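Local coordinates for protein of unknown function with a Fic domain (Bacteroides thetaiotaomicron VPI-5482, PDB 3CUC) that is of unknown function but belongs to the Fic/DOC family, whose mainly helical domain carries a conserved signature motif in the loop after a central helix, at residues A[99-104]-A[130-135]; A[148-153]-A[191-196]; A[178-183]-A[257-262]; A[215-220]-A[264-269]. One frame throughout, in Å; residues are numbered along the deposited sequence.

Contact 1 of 4, residues A[99-104]-A[130-135]; sequences FIRELN and VGEYKS
Within the Fic domain, helix 97-107 receives the loop 130-135 through Arg-101 and Asn-104, side chains one turn apart that divide the work between charge and backbone recognition. Arg-101 bends at its third torsion (chi3 82°), which brings the guanidinium out to Tyr-133 and Glu-132. NH1 stands over the centre of one face of the Tyr-133 ring, with the guanidinium turned steeply against that ring rather than lying flat on it. The Arg-101 CZ is 4.4 Å from the Tyr-133 ring centroid, a cation-pi contact almost on the ring normal. Arg-101 NH2 meanwhile reaches Glu-132 OE2 at 3.1 Å in a salt bridge whose hydrogen bond is weak and strongly bent; the two planes stand nearly perpendicular. Asn-104 makes the straighter bond: its OD1 accepts from Gly-131 N at 2.9 Å, with an N-H...O angle of 163°, using a lone pair in the carbonyl plane. The other end of this amide is also engaged, ND2 donating to Asp-197 O, while Tyr-133 OH is hydrogen-bonded to Glu-97 OE1. Both amide partners are consistent with this orientation and would hold it, whereas the ion pair probably adds a less directional attraction.

Contact 2 of 4, residues A[148-153]-A[191-196]; sequences FSYASP and RIHPFE
Tyr-150 and His-193 lay their rings one upon the other, a face-to-face stack with centroids 3.9 Å apart and planes only 13° from parallel. His-193 CG sits over the centre of the phenol ring, and Tyr-150 CZ in turn lies over the imidazole, so that the overlap is substantial on both partners. The stem of the histidine shares the same face: His-193 CB is 3.7 Å from the Tyr-150 ring centroid, a CH-pi contact alongside the stack. Tyr-150 turns its CG away from its own carbonyl (chi1 -53°), and the ring lies against the end of helix 178-192, where the carbonyl O of Arg-191 meets the ring edge 3.6 Å from Tyr-150 CD1. Next to the aromatic pair the backbones join directly. Ala-151 N donates to Ile-192 O at 3.2 Å, and Ala-151 CB rests 3.8 Å from Ile-192 CG2. The guanidinium of Arg-191 is held by Tyr-187 and Gly-241. His-193 leaves the helix with positive phi (54°), which turns the chain into the following loop. This histidine opens the sequence HPFEDGNGR, which matches the Fic signature HPFx[D/E]GN[G/K]R; here the first position of that motif is covered on one ring face by a tyrosine from the segment that follows the two-stranded hairpin.

Contact 3 of 4, residues A[178-183]-A[257-262]; sequences PVELAA and PFVNYL
Leu-262 and Phe-258, one helical turn apart, turn their side chains by different first torsions onto the same small residue, Ala-183. In Leu-262, CG stands anti to the carbonyl carbon (chi1 -67°) and the chain then runs on extended to CD1, which lies 3.4 Å from Ala-183 CA and 3.6 Å from Ala-183 CB. Phe-258 instead swings CG away from its backbone N (chi1 -177°), so that the ring meets Ala-183 with its rim: CE2 is 3.4 Å from Ala-183 O, which lies near the ring plane, and CD2 is 4.0 Å from Ala-183 CB. Leu-262 CG also leans over one face of that ring, toward its rim, so the two side chains brace each other as they cover the alanine. Here helix 178-192, the one that leads into the Fic signature, packs on helix 256-277 near the C-terminus; the short segments pass 9.1 Å apart at 121°, a steep crossing closer to antiparallel than to parallel, with Ala-183 CA and Val-259 CA the closest such pair at 5.5 Å. Val-259 flanks the alanine, with CG2 3.9 Å from Ala-183 CB, while its other branch, CG1, touches the aliphatic CG of Glu-180. That glutamate carries its carboxylate back to its own helix start, where OE1 accepts from Thr-177 N. Val-179 and Leu-262 run alongside each other, pointing opposite ways, with Val-179 CG1 4.2 Å from Leu-262 CB.

Contact 4 of 4, residues A[215-220]-A[264-269]; sequences GYPMIV and SCLIRS
Ile-219 and Leu-266 lead the seam where the loop leaving helix 199-213 lies against helix 256-277; this loop begins at a Schellman motif, in which Gly-215 takes the C-prime place with positive phi. The contact is mostly apolar. Ile-219 spreads its branches along the helix: CG2 touches Leu-266 CA at 3.7 Å, and CD1 comes within 3.8 Å of Cys-265 CB. A chi1 of 63° tucks CG1 over the residue's own backbone and directs CD1 to that cysteine. Leu-266 answers with both methyls, CD1 resting 4.0 Å from Ile-219 CG2 and CD2 3.5 Å from Tyr-216 CD2. The latter methyl arrives at the edge of the phenol ring, near its plane, and the two side chains lie roughly perpendicular; the same tyrosine stacks on Tyr-11. Pro-217 CG adds a contact with Ser-269 CB at 4.0 Å, while Trp-14 and Trp-28 also touch this proline. Among charged groups, Arg-268 merely passes Val-220 CB with its NH1, its NH2 being engaged in a salt bridge with Glu-35 of helix 22-42. Polar pairing across the seam is left to one bond. Ser-269 OG lies beside Ile-219 CA and donates to the carbonyl O of Met-218, present as selenomethionine: OG and O are 2.9 Å apart, with the donor tilted 34° from the carbonyl plane.

Overall arrangement
The four contacts form two touching pairs joined by helix 178-192. Contacts 1 and 2, with centres about 13 Å apart, meet through a probable backbone hydrogen bond between Lys-134 and Pro-194 and through Phe-195, which packs against Asn-104; all four of their segments belong to the Fic/DOC range. Contact 1 closes before contact 2 opens, whereas contacts 2 and 3 alternate along the chain, as do contacts 3 and 4, which share helix 256-277 with centres about 11 Å apart. Contacts 1 and 4 lie on opposite sides of the chain's centre. Helix 178-192 thus has its start packed on helix 256-277 and its end, about 21 Å away between the centres of contacts 3 and 2, leading into the signature loop beside contact 1.

Contact 1 of 4, residues A[99-104]-A[130-135]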
loop_
_atom_site.group_PDB
_atom_site.type_symbol
_atom_site.label_atom_id
_atom_site.label_comp_id
_atom_site.label_asym_id
_atom_site.label_seq_id
_atom_site.Cartn_x
_atom_site.Cartn_y
_atom_site.Cartn_z
ATOM N N PHE A 99 9.163 -12.324 -0.713
ATOM C CA PHE A 99 8.755 -11.234 -1.600
ATOM C C PHE A 99 8.683 -9.917 -0.834
ATOM O O PHE A 99 9.135 -8.887 -1.335
ATOM C CB PHE A 99 7.407 -11.516 -2.277
ATOM C CG PHE A 99 6.896 -10.360 -3.110
ATOM C CD1 PHE A 99 7.487 -10.059 -4.332
ATOM C CD2 PHE A 99 5.840 -9.567 -2.663
ATOM C CE1 PHE A 99 7.033 -8.993 -5.098
ATOM C CE2 PHE A 99 5.382 -8.497 -3.420
ATOM C CZ PHE A 99 5.974 -8.211 -4.641
ATOM N N ILE A 100 8.127 -9.958 0.377
ATOM C CA ILE A 100 7.967 -8.756 1.193
ATOM C C ILE A 100 9.331 -8.203 1.594
ATOM O O ILE A 100 9.546 -6.989 1.591
ATOM C CB ILE A 100 7.122 -9.029 2.456
ATOM C CG1 ILE A 100 5.703 -9.454 2.072
ATOM C CG2 ILE A 100 7.045 -7.781 3.324
ATOM C CD1 ILE A 100 4.890 -9.977 3.231
ATOM N N ARG A 101 10.249 -9.106 1.917
ATOM C CA ARG A 101 11.612 -8.735 2.282
ATOM C C ARG A 101 12.333 -8.101 1.093
ATOM O O ARG A 101 12.996 -7.079 1.238
ATOM C CB ARG A 101 12.382 -9.960 2.791
ATOM C CG ARG A 101 11.797 -10.586 4.066
ATOM C CD ARG A 101 12.229 -12.044 4.249
ATOM N NE ARG A 101 13.553 -12.105 4.855
ATOM C CZ ARG A 101 13.793 -12.089 6.164
ATOM N NH1 ARG A 101 12.798 -12.038 7.039
ATOM N NH2 ARG A 101 15.042 -12.129 6.605
ATOM N N GLU A 102 12.185 -8.701 -0.083
ATOM C CA GLU A 102 12.767 -8.151 -1.307
ATOM C C GLU A 102 12.173 -6.776 -1.625
ATOM O O GLU A 102 12.847 -5.906 -2.176
ATOM C CB GLU A 102 12.541 -9.109 -2.486
ATOM C CG GLU A 102 13.268 -8.720 -3.775
ATOM C CD GLU A 102 14.781 -8.728 -3.625
ATOM O OE1 GLU A 102 15.340 -9.800 -3.314
ATOM O OE2 GLU A 102 15.417 -7.668 -3.819
ATOM N N LEU A 103 10.906 -6.594 -1.272
ATOM C CA LEU A 103 10.221 -5.320 -1.459
ATOM C C LEU A 103 10.870 -4.240 -0.601
ATOM O O LEU A 103 11.127 -3.134 -1.073
ATOM C CB LEU A 103 8.735 -5.462 -1.102
ATOM C CG LEU A 103 7.714 -4.586 -1.835
ATOM C CD1 LEU A 103 7.893 -4.634 -3.355
ATOM C CD2 LEU A 103 6.312 -5.025 -1.451
ATOM N N ASN A 104 11.143 -4.572 0.658
ATOM C CA ASN A 104 11.815 -3.651 1.566
ATOM C C ASN A 104 13.222 -3.304 1.073
ATOM O O ASN A 104 13.597 -2.131 0.989
ATOM C CB ASN A 104 11.892 -4.256 2.968
ATOM C CG ASN A 104 12.385 -3.263 4.001
ATOM O OD1 ASN A 104 13.556 -3.280 4.383
ATOM N ND2 ASN A 104 11.495 -2.379 4.445
ATOM N N VAL A 130 18.749 -3.142 5.370
ATOM C CA VAL A 130 17.496 -3.244 4.622
ATOM C C VAL A 130 17.189 -4.678 4.175
ATOM O O VAL A 130 18.100 -5.488 3.964
ATOM C CB VAL A 130 17.493 -2.331 3.372
ATOM C CG1 VAL A 130 17.471 -0.864 3.780
ATOM C CG2 VAL A 130 18.688 -2.640 2.475
ATOM N N GLY A 131 15.895 -4.972 4.027
ATOM C CA GLY A 131 15.425 -6.307 3.653
ATOM C C GLY A 131 15.517 -7.352 4.755
ATOM O O GLY A 131 15.456 -8.553 4.480
ATOM N N GLU A 132 15.649 -6.894 6.000
ATOM C CA GLU A 132 15.804 -7.765 7.165
ATOM C C GLU A 132 14.876 -7.288 8.274
ATOM O O GLU A 132 14.681 -6.083 8.444
ATOM C CB GLU A 132 17.251 -7.717 7.660
ATOM C CG GLU A 132 18.245 -8.446 6.769
ATOM C CD GLU A 132 18.227 -9.954 6.981
ATOM O OE1 GLU A 132 18.711 -10.417 8.038
ATOM O OE2 GLU A 132 17.740 -10.676 6.084
ATOM N N TYR A 133 14.319 -8.226 9.037
ATOM C CA TYR A 133 13.389 -7.873 10.116
ATOM C C TYR A 133 14.086 -7.071 11.234
ATOM O O TYR A 133 15.306 -7.140 11.392
ATOM C CB TYR A 133 12.702 -9.124 10.697
ATOM C CG TYR A 133 11.729 -9.869 9.778
ATOM C CD1 TYR A 133 11.087 -9.240 8.703
ATOM C CD2 TYR A 133 11.416 -11.206 10.025
ATOM C CE1 TYR A 133 10.184 -9.941 7.882
ATOM C CE2 TYR A 133 10.511 -11.911 9.217
ATOM C CZ TYR A 133 9.900 -11.278 8.147
ATOM O OH TYR A 133 9.022 -11.991 7.354
ATOM N N LYS A 134 13.289 -6.310 11.990
ATOM C CA LYS A 134 13.775 -5.428 13.062
ATOM C C LYS A 134 14.571 -6.197 14.109
ATOM O O LYS A 134 14.185 -7.309 14.470
ATOM C CB LYS A 134 12.595 -4.723 13.748
ATOM N N SER A 135 15.679 -5.606 14.576
ATOM C CA SER A 135 16.500 -6.169 15.675
ATOM C C SER A 135 16.440 -5.310 16.955
ATOM O O SER A 135 16.455 -5.851 18.063
ATOM C CB SER A 135 17.954 -6.373 15.229
ATOM O OG SER A 135 18.503 -5.182 14.699
#

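Contact 2 of 4, residues A[148-153]-A[191-196]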
loop_
_atom_site.group_PDB
_atom_site.type_symbol
_atom_site.label_atom_id
_atom_site.label_comp_id
_atom_site.label_asym_id
_atom_site.label_seq_id
_atom_site.Cartn_x
_atom_site.Cartn_y
_atom_site.Cartn_z
ATOM N N PHE A 148 3.279 3.437 21.343
ATOM C CA PHE A 148 2.865 2.538 20.256
ATOM C C PHE A 148 3.751 1.281 20.248
ATOM O O PHE A 148 4.932 1.354 19.888
ATOM C CB PHE A 148 2.962 3.261 18.899
ATOM C CG PHE A 148 1.629 3.584 18.279
ATOM C CD1 PHE A 148 0.842 4.618 18.776
ATOM C CD2 PHE A 148 1.162 2.850 17.194
ATOM C CE1 PHE A 148 -0.392 4.912 18.200
ATOM C CE2 PHE A 148 -0.072 3.137 16.614
ATOM C CZ PHE A 148 -0.848 4.171 17.120
ATOM N N SER A 149 3.182 0.138 20.639
ATOM C CA SER A 149 3.945 -1.112 20.778
ATOM C C SER A 149 3.768 -2.043 19.570
ATOM O O SER A 149 2.727 -2.701 19.451
ATOM C CB SER A 149 3.528 -1.842 22.063
ATOM N N TYR A 150 4.786 -2.124 18.697
ATOM C CA TYR A 150 4.734 -3.038 17.553
ATOM C C TYR A 150 5.335 -4.371 17.986
ATOM O O TYR A 150 5.765 -4.518 19.129
ATOM C CB TYR A 150 5.488 -2.488 16.338
ATOM C CG TYR A 150 5.073 -1.098 15.914
ATOM C CD1 TYR A 150 3.825 -0.858 15.343
ATOM C CD2 TYR A 150 5.941 -0.024 16.060
ATOM C CE1 TYR A 150 3.451 0.419 14.942
ATOM C CE2 TYR A 150 5.578 1.255 15.665
ATOM C CZ TYR A 150 4.334 1.470 15.107
ATOM O OH TYR A 150 3.978 2.737 14.720
ATOM N N ALA A 151 5.366 -5.345 17.082
ATOM C CA ALA A 151 5.911 -6.662 17.405
ATOM C C ALA A 151 7.341 -6.534 17.921
ATOM O O ALA A 151 8.119 -5.710 17.432
ATOM C CB ALA A 151 5.864 -7.584 16.181
ATOM N N SER A 152 7.673 -7.340 18.924
ATOM C CA SER A 152 9.029 -7.359 19.449
ATOM C C SER A 152 9.916 -8.027 18.411
ATOM O O SER A 152 9.435 -8.850 17.630
ATOM C CB SER A 152 9.097 -8.116 20.776
ATOM O OG SER A 152 8.772 -9.484 20.611
ATOM N N PRO A 153 11.212 -7.674 18.391
ATOM C CA PRO A 153 12.130 -8.323 17.456
ATOM C C PRO A 153 12.086 -9.852 17.529
ATOM O O PRO A 153 12.270 -10.520 16.515
ATOM C CB PRO A 153 13.498 -7.802 17.897
ATOM C CG PRO A 153 13.211 -6.483 18.517
ATOM C CD PRO A 153 11.897 -6.659 19.215
ATOM N N ARG A 191 0.615 -3.209 12.093
ATOM C CA ARG A 191 0.676 -3.453 13.540
ATOM C C ARG A 191 1.876 -4.299 13.945
ATOM O O ARG A 191 2.419 -4.114 15.025
ATOM C CB ARG A 191 -0.612 -4.112 14.047
ATOM C CG ARG A 191 -1.829 -3.184 14.110
ATOM C CD ARG A 191 -1.638 -2.038 15.093
ATOM N NE ARG A 191 -1.347 -2.514 16.444
ATOM C CZ ARG A 191 -2.253 -2.705 17.401
ATOM N NH1 ARG A 191 -3.542 -2.467 17.182
ATOM N NH2 ARG A 191 -1.862 -3.140 18.594
ATOM N N ILE A 192 2.285 -5.228 13.083
ATOM C CA ILE A 192 3.533 -5.974 13.291
ATOM C C ILE A 192 4.743 -5.040 13.102
ATOM O O ILE A 192 5.681 -5.058 13.897
ATOM C CB ILE A 192 3.653 -7.180 12.325
ATOM C CG1 ILE A 192 2.530 -8.196 12.559
ATOM C CG2 ILE A 192 4.995 -7.880 12.502
ATOM C CD1 ILE A 192 2.448 -9.261 11.476
ATOM N N HIS A 193 4.710 -4.233 12.039
ATOM C CA HIS A 193 5.747 -3.223 11.752
ATOM C C HIS A 193 7.152 -3.867 11.733
ATOM O O HIS A 193 8.063 -3.416 12.441
ATOM C CB HIS A 193 5.640 -2.076 12.774
ATOM C CG HIS A 193 5.715 -0.700 12.175
ATOM N ND1 HIS A 193 6.847 0.084 12.247
ATOM C CD2 HIS A 193 4.786 0.044 11.525
ATOM C CE1 HIS A 193 6.618 1.241 11.651
ATOM N NE2 HIS A 193 5.375 1.241 11.204
ATOM N N PRO A 194 7.324 -4.919 10.899
ATOM C CA PRO A 194 8.445 -5.862 10.976
ATOM C C PRO A 194 9.823 -5.290 10.670
ATOM O O PRO A 194 10.787 -5.674 11.317
ATOM C CB PRO A 194 8.079 -6.929 9.932
ATOM C CG PRO A 194 7.210 -6.232 8.968
ATOM C CD PRO A 194 6.413 -5.267 9.790
ATOM N N PHE A 195 9.920 -4.406 9.683
ATOM C CA PHE A 195 11.210 -3.835 9.299
ATOM C C PHE A 195 11.519 -2.590 10.129
ATOM O O PHE A 195 10.624 -1.997 10.743
ATOM C CB PHE A 195 11.240 -3.495 7.804
ATOM C CG PHE A 195 10.935 -4.664 6.910
ATOM C CD1 PHE A 195 11.910 -5.605 6.611
ATOM C CD2 PHE A 195 9.668 -4.827 6.369
ATOM C CE1 PHE A 195 11.620 -6.692 5.785
ATOM C CE2 PHE A 195 9.374 -5.909 5.548
ATOM C CZ PHE A 195 10.351 -6.841 5.258
ATOM N N GLU A 196 12.794 -2.206 10.145
ATOM C CA GLU A 196 13.214 -0.974 10.808
ATOM C C GLU A 196 12.651 0.259 10.093
ATOM O O GLU A 196 12.473 1.297 10.714
ATOM C CB GLU A 196 14.744 -0.889 10.901
#

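Contact 3 of 4, residues A[178-183]-A[257-262]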
loop_
_atom_site.group_PDB
_atom_site.type_symbol
_atom_site.label_atom_id
_atom_site.label_comp_id
_atom_site.label_asym_id
_atom_site.label_seq_id
_atom_site.Cartn_x
_atom_site.Cartn_y
_atom_site.Cartn_z
ATOM N N PRO A 178 -11.909 -8.375 -1.972
ATOM C CA PRO A 178 -10.543 -7.843 -2.081
ATOM C C PRO A 178 -10.279 -6.583 -1.262
ATOM O O PRO A 178 -9.165 -6.413 -0.775
ATOM C CB PRO A 178 -10.392 -7.570 -3.584
ATOM C CG PRO A 178 -11.314 -8.554 -4.219
ATOM C CD PRO A 178 -12.516 -8.569 -3.301
ATOM N N VAL A 179 -11.280 -5.717 -1.101
ATOM C CA VAL A 179 -11.102 -4.496 -0.301
ATOM C C VAL A 179 -10.912 -4.858 1.167
ATOM O O VAL A 179 -10.028 -4.317 1.839
ATOM C CB VAL A 179 -12.290 -3.518 -0.451
ATOM C CG1 VAL A 179 -12.066 -2.255 0.377
ATOM C CG2 VAL A 179 -12.479 -3.152 -1.910
ATOM N N GLU A 180 -11.737 -5.787 1.649
ATOM C CA GLU A 180 -11.640 -6.277 3.023
ATOM C C GLU A 180 -10.293 -6.943 3.284
ATOM O O GLU A 180 -9.612 -6.617 4.255
ATOM C CB GLU A 180 -12.760 -7.282 3.317
ATOM C CG GLU A 180 -14.149 -6.667 3.415
ATOM C CD GLU A 180 -15.264 -7.704 3.380
ATOM O OE1 GLU A 180 -15.002 -8.875 3.023
ATOM O OE2 GLU A 180 -16.412 -7.344 3.710
ATOM N N LEU A 181 -9.920 -7.877 2.412
ATOM C CA LEU A 181 -8.675 -8.624 2.567
ATOM C C LEU A 181 -7.483 -7.673 2.519
ATOM O O LEU A 181 -6.536 -7.818 3.298
ATOM C CB LEU A 181 -8.545 -9.709 1.484
ATOM C CG LEU A 181 -7.276 -10.578 1.511
ATOM C CD1 LEU A 181 -7.069 -11.227 2.867
ATOM C CD2 LEU A 181 -7.305 -11.636 0.421
ATOM N N ALA A 182 -7.544 -6.701 1.608
ATOM C CA ALA A 182 -6.499 -5.691 1.481
ATOM C C ALA A 182 -6.418 -4.849 2.748
ATOM O O ALA A 182 -5.330 -4.614 3.264
ATOM C CB ALA A 182 -6.749 -4.804 0.269
ATOM N N ALA A 183 -7.567 -4.411 3.254
ATOM C CA ALA A 183 -7.605 -3.587 4.464
ATOM C C ALA A 183 -7.006 -4.324 5.649
ATOM O O ALA A 183 -6.218 -3.759 6.398
ATOM C CB ALA A 183 -9.030 -3.161 4.780
ATOM N N PRO A 257 -13.864 0.855 10.241
ATOM C CA PRO A 257 -13.645 2.226 9.742
ATOM C C PRO A 257 -12.549 2.330 8.663
ATOM O O PRO A 257 -12.656 3.159 7.752
ATOM C CB PRO A 257 -13.247 3.013 11.002
ATOM C CG PRO A 257 -13.630 2.161 12.156
ATOM C CD PRO A 257 -13.612 0.745 11.689
ATOM N N PHE A 258 -11.515 1.495 8.767
ATOM C CA PHE A 258 -10.438 1.477 7.778
ATOM C C PHE A 258 -10.859 0.748 6.507
ATOM O O PHE A 258 -10.391 1.085 5.417
ATOM C CB PHE A 258 -9.165 0.842 8.360
ATOM C CG PHE A 258 -7.987 0.853 7.414
ATOM C CD1 PHE A 258 -7.482 2.051 6.925
ATOM C CD2 PHE A 258 -7.382 -0.335 7.017
ATOM C CE1 PHE A 258 -6.406 2.065 6.053
ATOM C CE2 PHE A 258 -6.300 -0.326 6.145
ATOM C CZ PHE A 258 -5.812 0.875 5.662
ATOM N N VAL A 259 -11.728 -0.255 6.638
ATOM C CA VAL A 259 -12.294 -0.917 5.459
ATOM C C VAL A 259 -13.086 0.116 4.663
ATOM O O VAL A 259 -12.940 0.209 3.444
ATOM C CB VAL A 259 -13.200 -2.128 5.813
ATOM C CG1 VAL A 259 -13.709 -2.793 4.544
ATOM C CG2 VAL A 259 -12.445 -3.143 6.666
ATOM N N ASN A 260 -13.900 0.909 5.361
ATOM C CA ASN A 260 -14.662 1.967 4.705
ATOM C C ASN A 260 -13.736 2.977 4.039
ATOM O O ASN A 260 -13.999 3.408 2.913
ATOM C CB ASN A 260 -15.601 2.674 5.688
ATOM C CG ASN A 260 -16.757 1.787 6.144
ATOM O OD1 ASN A 260 -17.129 0.827 5.470
ATOM N ND2 ASN A 260 -17.332 2.114 7.296
ATOM N N TYR A 261 -12.646 3.333 4.719
ATOM C CA TYR A 261 -11.695 4.297 4.173
ATOM C C TYR A 261 -11.114 3.854 2.827
ATOM O O TYR A 261 -11.110 4.616 1.864
ATOM C CB TYR A 261 -10.562 4.562 5.163
ATOM C CG TYR A 261 -9.628 5.664 4.704
ATOM C CD1 TYR A 261 -10.117 6.937 4.419
ATOM C CD2 TYR A 261 -8.262 5.432 4.537
ATOM C CE1 TYR A 261 -9.277 7.951 3.985
ATOM C CE2 TYR A 261 -7.412 6.447 4.105
ATOM C CZ TYR A 261 -7.926 7.701 3.832
ATOM O OH TYR A 261 -7.089 8.700 3.400
ATOM N N LEU A 262 -10.631 2.618 2.762
ATOM C CA LEU A 262 -10.094 2.082 1.517
ATOM C C LEU A 262 -11.178 2.024 0.444
ATOM O O LEU A 262 -10.902 2.235 -0.735
ATOM C CB LEU A 262 -9.475 0.692 1.729
ATOM C CG LEU A 262 -8.212 0.596 2.596
ATOM C CD1 LEU A 262 -7.589 -0.788 2.463
ATOM C CD2 LEU A 262 -7.194 1.667 2.228
#

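Contact 4 of 4, residues A[215-220]-A[264-269]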
loop_
_atom_site.group_PDB
_atom_site.type_symbol
_atom_site.label_atom_id
_atom_site.label_comp_id
_atom_site.label_asym_id
_atom_site.label_seq_id
_atom_site.Cartn_x
_atom_site.Cartn_y
_atom_site.Cartn_z
ATOM N N GLY A 215 -8.165 -7.790 -10.075
ATOM C CA GLY A 215 -8.743 -6.991 -11.157
ATOM C C GLY A 215 -9.382 -5.664 -10.769
ATOM O O GLY A 215 -10.196 -5.123 -11.520
ATOM N N TYR A 216 -9.027 -5.132 -9.604
ATOM C CA TYR A 216 -9.508 -3.821 -9.203
ATOM C C TYR A 216 -8.459 -2.787 -9.578
ATOM O O TYR A 216 -7.274 -3.104 -9.634
ATOM C CB TYR A 216 -9.745 -3.763 -7.699
ATOM C CG TYR A 216 -10.978 -4.491 -7.212
ATOM C CD1 TYR A 216 -11.106 -5.865 -7.370
ATOM C CD2 TYR A 216 -12.003 -3.805 -6.558
ATOM C CE1 TYR A 216 -12.233 -6.536 -6.914
ATOM C CE2 TYR A 216 -13.131 -4.466 -6.094
ATOM C CZ TYR A 216 -13.238 -5.826 -6.267
ATOM O OH TYR A 216 -14.357 -6.472 -5.802
ATOM N N PRO A 217 -8.885 -1.539 -9.823
ATOM C CA PRO A 217 -7.899 -0.488 -10.023
ATOM C C PRO A 217 -7.230 -0.159 -8.702
ATOM O O PRO A 217 -7.891 -0.140 -7.664
ATOM C CB PRO A 217 -8.738 0.700 -10.484
ATOM C CG PRO A 217 -10.065 0.464 -9.886
ATOM C CD PRO A 217 -10.257 -1.022 -9.908
HETATM N N MSE A 218 -5.933 0.100 -8.744
HETATM C CA MSE A 218 -5.180 0.367 -7.533
HETATM C C MSE A 218 -5.544 1.740 -6.958
HETATM O O MSE A 218 -6.061 2.609 -7.671
HETATM C CB MSE A 218 -3.687 0.234 -7.820
HETATM C CG MSE A 218 -3.280 -1.209 -8.031
HETATM SE SE MSE A 218 -1.451 -1.401 -8.540
HETATM C CE MSE A 218 -1.529 -0.742 -10.405
ATOM N N ILE A 219 -5.303 1.916 -5.660
ATOM C CA ILE A 219 -5.716 3.135 -4.968
ATOM C C ILE A 219 -4.531 3.988 -4.516
ATOM O O ILE A 219 -3.406 3.498 -4.366
ATOM C CB ILE A 219 -6.637 2.832 -3.746
ATOM C CG1 ILE A 219 -5.905 2.017 -2.676
ATOM C CG2 ILE A 219 -7.892 2.089 -4.197
ATOM C CD1 ILE A 219 -6.510 2.152 -1.316
ATOM N N VAL A 220 -4.815 5.272 -4.309
ATOM C CA VAL A 220 -3.842 6.237 -3.814
ATOM C C VAL A 220 -4.341 6.837 -2.502
ATOM O O VAL A 220 -5.311 7.597 -2.494
ATOM C CB VAL A 220 -3.645 7.400 -4.817
ATOM C CG1 VAL A 220 -2.691 8.438 -4.240
ATOM C CG2 VAL A 220 -3.134 6.891 -6.142
ATOM N N SER A 264 -13.657 4.147 0.092
ATOM C CA SER A 264 -13.820 5.499 -0.432
ATOM C C SER A 264 -12.696 5.848 -1.428
ATOM O O SER A 264 -12.931 6.549 -2.413
ATOM C CB SER A 264 -13.901 6.517 0.703
ATOM O OG SER A 264 -12.686 6.570 1.424
ATOM N N CYS A 265 -11.487 5.344 -1.190
ATOM C CA CYS A 265 -10.412 5.487 -2.178
ATOM C C CYS A 265 -10.741 4.724 -3.442
ATOM O O CYS A 265 -10.540 5.233 -4.543
ATOM C CB CYS A 265 -9.080 4.960 -1.655
ATOM S SG CYS A 265 -8.573 5.701 -0.125
ATOM N N LEU A 266 -11.224 3.493 -3.277
ATOM C CA LEU A 266 -11.556 2.652 -4.415
ATOM C C LEU A 266 -12.664 3.294 -5.239
ATOM O O LEU A 266 -12.657 3.194 -6.460
ATOM C CB LEU A 266 -11.959 1.261 -3.949
ATOM C CG LEU A 266 -12.155 0.212 -5.035
ATOM C CD1 LEU A 266 -10.879 -0.019 -5.820
ATOM C CD2 LEU A 266 -12.616 -1.071 -4.386
ATOM N N ILE A 267 -13.593 3.972 -4.569
ATOM C CA ILE A 267 -14.618 4.760 -5.259
ATOM C C ILE A 267 -13.985 5.831 -6.144
ATOM O O ILE A 267 -14.384 6.007 -7.292
ATOM C CB ILE A 267 -15.615 5.418 -4.266
ATOM C CG1 ILE A 267 -16.579 4.370 -3.707
ATOM C CG2 ILE A 267 -16.423 6.518 -4.948
ATOM C CD1 ILE A 267 -17.496 4.896 -2.634
ATOM N N ARG A 268 -12.987 6.530 -5.612
ATOM C CA ARG A 268 -12.281 7.551 -6.377
ATOM C C ARG A 268 -11.569 6.946 -7.588
ATOM O O ARG A 268 -11.666 7.493 -8.683
ATOM C CB ARG A 268 -11.279 8.307 -5.496
ATOM C CG ARG A 268 -10.714 9.573 -6.157
ATOM C CD ARG A 268 -9.395 10.063 -5.536
ATOM N NE ARG A 268 -8.628 10.852 -6.509
ATOM C CZ ARG A 268 -7.492 10.479 -7.114
ATOM N NH1 ARG A 268 -6.900 9.307 -6.857
ATOM N NH2 ARG A 268 -6.925 11.309 -7.986
ATOM N N SER A 269 -10.874 5.820 -7.391
ATOM C CA SER A 269 -10.134 5.146 -8.475
ATOM C C SER A 269 -11.074 4.657 -9.558
ATOM O O SER A 269 -10.820 4.859 -10.749
ATOM C CB SER A 269 -9.339 3.945 -7.956
ATOM O OG SER A 269 -8.321 4.327 -7.050
#